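Local coordinates for protein FLAP structure-specific endonuclease (PDB 2IZO) that cleaves 5'-flap structures in DNA as a magnesium-dependent, structure-specific nuclease acting in DNA replication and repair, at residues Asp6-Leu11 and Lys203-Glu208. Numbering follows the deposited sequence.
Sequences DVKREL and KPELIE
Asp6 meets Ile207 at the start of the contact, its OD2 resting near the terminal methyl CD1 of the isoleucine while the two side chains cross at about a right angle. Lys8 follows with its aliphatic part: CB packs against CG1 of Ile207 at 3.6 Å, and a bend at chi2 (75°) carries the chain along toward Glu205, where CD of the lysine touches the carboxylate carbon. Lys8 NZ and Glu205 OE2 stand 4.2 Å apart, beyond a salt bridge, and probably attract only loosely; the firmer partner of the Glu205 carboxylate is Arg183.

The carbonyl O of Arg9 accepts a nearly straight bond from Leu206 N (2.9 Å), whereas the return bond from Arg9 N to Leu206 O is weak. Bent at chi2 and chi3, the arginine side chain runs beside that of Leu206 in the same direction; methyl CD2 of the leucine lies over one face of the guanidinium, and Glu208 OE2 forms a salt bridge at the edge with NH1, 3.5 Å away.

Glu10 faces Glu205 as an antiparallel non-hydrogen-bonded pair, and its chain, extended beyond CG, lays OE2 alongside CD and NZ of Lys203, the latter as a salt bridge at 3.5 Å. Leu11 N then donates to Pro204 O at 3.2 Å, approaching from above the carbonyl plane. Methyl CD2 of Leu11 touches CB of Pro204 and CB of Leu206.

The short, weakly bonded strand 9-10 thus joins N-domain to I-domain at one edge of the chain's mixed sheet, in the PIN-like nuclease core. This is packing beside the metal site: the Ile207 side chain lies about 10 Å from that of Asp170, a predicted magnesium ligand. Strand 205-208 is bonded on its other edge to strand 180-183, helix 13-16 packs on Leu11 and Pro204, and Glu208 stands at the N-cap position, directly before helix 209-216, whose Leu212 touches Asp6.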
loop_
_atom_site.group_PDB
_atom_site.type_symbol
_atom_site.label_atom_id
_atom_site.label_comp_id
_atom_site.label_asym_id
_atom_site.label_seq_id
_atom_site.Cartn_x
_atom_site.Cartn_y
_atom_site.Cartn_z
ATOM N N ASP A 6 14.354 -22.272 27.809
ATOM C CA ASP A 6 13.398 -21.901 26.772
ATOM C C ASP A 6 13.480 -22.737 25.492
ATOM O O ASP A 6 14.545 -22.877 24.870
ATOM C CB ASP A 6 13.537 -20.421 26.411
ATOM C CG ASP A 6 13.149 -19.501 27.549
ATOM O OD1 ASP A 6 12.135 -19.770 28.223
ATOM O OD2 ASP A 6 13.853 -18.492 27.763
ATOM N N VAL A 7 12.336 -23.315 25.140
ATOM C CA VAL A 7 12.017 -23.609 23.750
ATOM C C VAL A 7 10.923 -22.602 23.363
ATOM O O VAL A 7 9.820 -22.578 23.936
ATOM C CB VAL A 7 11.615 -25.088 23.485
ATOM C CG1 VAL A 7 12.703 -26.047 23.987
ATOM C CG2 VAL A 7 10.265 -25.418 24.099
ATOM N N LYS A 8 11.283 -21.742 22.414
ATOM C CA LYS A 8 10.491 -20.592 22.008
ATOM C C LYS A 8 10.513 -20.508 20.498
ATOM O O LYS A 8 11.501 -20.887 19.867
ATOM C CB LYS A 8 11.084 -19.307 22.595
ATOM C CG LYS A 8 12.580 -19.374 22.959
ATOM C CD LYS A 8 13.510 -19.331 21.750
ATOM C CE LYS A 8 14.821 -20.057 22.029
ATOM N NZ LYS A 8 15.767 -19.999 20.878
ATOM N N ARG A 9 9.427 -20.013 19.920
ATOM C CA ARG A 9 9.316 -19.921 18.466
ATOM C C ARG A 9 9.487 -18.492 17.968
ATOM O O ARG A 9 9.175 -17.532 18.673
ATOM C CB ARG A 9 7.998 -20.529 17.964
ATOM C CG ARG A 9 6.898 -20.688 19.016
ATOM C CD ARG A 9 6.097 -19.415 19.237
ATOM N NE ARG A 9 5.497 -18.927 17.995
ATOM C CZ ARG A 9 4.286 -18.385 17.900
ATOM N NH1 ARG A 9 3.509 -18.265 18.970
ATOM N NH2 ARG A 9 3.846 -17.974 16.722
ATOM N N GLU A 10 10.010 -18.358 16.754
ATOM C CA GLU A 10 10.109 -17.055 16.123
ATOM C C GLU A 10 8.740 -16.673 15.579
ATOM O O GLU A 10 7.886 -17.538 15.365
ATOM C CB GLU A 10 11.164 -17.056 15.010
ATOM C CG GLU A 10 10.788 -17.841 13.754
ATOM C CD GLU A 10 11.859 -17.778 12.678
ATOM O OE1 GLU A 10 13.055 -17.909 13.019
ATOM O OE2 GLU A 10 11.505 -17.607 11.491
ATOM N N LEU A 11 8.523 -15.378 15.377
ATOM C CA LEU A 11 7.273 -14.926 14.793
ATOM C C LEU A 11 7.526 -13.923 13.687
ATOM O O LEU A 11 8.383 -13.047 13.808
ATOM C CB LEU A 11 6.312 -14.371 15.855
ATOM C CG LEU A 11 6.383 -12.929 16.364
ATOM C CD1 LEU A 11 5.048 -12.540 16.974
ATOM C CD2 LEU A 11 7.505 -12.737 17.362
ATOM N N LYS A 203 15.409 -12.326 13.353
ATOM C CA LYS A 203 13.953 -12.223 13.295
ATOM C C LYS A 203 13.376 -12.065 14.704
ATOM O O LYS A 203 14.029 -12.439 15.680
ATOM C CB LYS A 203 13.367 -13.477 12.630
ATOM C CG LYS A 203 13.760 -13.668 11.163
ATOM C CD LYS A 203 13.168 -14.952 10.594
ATOM C CE LYS A 203 13.638 -15.207 9.170
ATOM N NZ LYS A 203 12.939 -16.367 8.548
ATOM N N PRO A 204 12.152 -11.514 14.821
ATOM C CA PRO A 204 11.513 -11.423 16.136
ATOM C C PRO A 204 11.319 -12.795 16.778
ATOM O O PRO A 204 11.156 -13.797 16.080
ATOM C CB PRO A 204 10.152 -10.797 15.828
ATOM C CG PRO A 204 10.313 -10.141 14.525
ATOM C CD PRO A 204 11.302 -10.948 13.760
ATOM N N GLU A 205 11.333 -12.822 18.104
ATOM C CA GLU A 205 11.279 -14.062 18.863
ATOM C C GLU A 205 10.227 -13.941 19.951
ATOM O O GLU A 205 10.201 -12.957 20.686
ATOM C CB GLU A 205 12.656 -14.339 19.467
ATOM C CG GLU A 205 12.735 -15.519 20.413
ATOM C CD GLU A 205 14.146 -15.748 20.918
ATOM O OE1 GLU A 205 14.345 -15.713 22.156
ATOM O OE2 GLU A 205 15.056 -15.950 20.078
ATOM N N LEU A 206 9.358 -14.942 20.046
ATOM C CA LEU A 206 8.267 -14.914 21.016
ATOM C C LEU A 206 8.390 -15.997 22.079
ATOM O O LEU A 206 8.639 -17.163 21.773
ATOM C CB LEU A 206 6.909 -15.016 20.316
ATOM C CG LEU A 206 5.642 -15.063 21.180
ATOM C CD1 LEU A 206 5.482 -13.809 22.046
ATOM C CD2 LEU A 206 4.421 -15.255 20.299
ATOM N N ILE A 207 8.209 -15.578 23.326
ATOM C CA ILE A 207 8.151 -16.463 24.474
ATOM C C ILE A 207 6.794 -16.246 25.130
ATOM O O ILE A 207 6.487 -15.132 25.575
ATOM C CB ILE A 207 9.281 -16.138 25.480
ATOM C CG1 ILE A 207 10.636 -16.545 24.905
ATOM C CG2 ILE A 207 9.046 -16.834 26.823
ATOM C CD1 ILE A 207 11.804 -15.830 25.528
ATOM N N GLU A 208 5.974 -17.295 25.174
ATOM C CA GLU A 208 4.696 -17.220 25.878
ATOM C C GLU A 208 4.830 -17.828 27.269
ATOM O O GLU A 208 5.249 -18.979 27.415
ATOM C CB GLU A 208 3.570 -17.893 25.082
ATOM C CG GLU A 208 3.280 -17.235 23.733
ATOM C CD GLU A 208 1.961 -17.681 23.119
ATOM O OE1 GLU A 208 0.892 -17.293 23.647
ATOM O OE2 GLU A 208 1.994 -18.405 22.096
#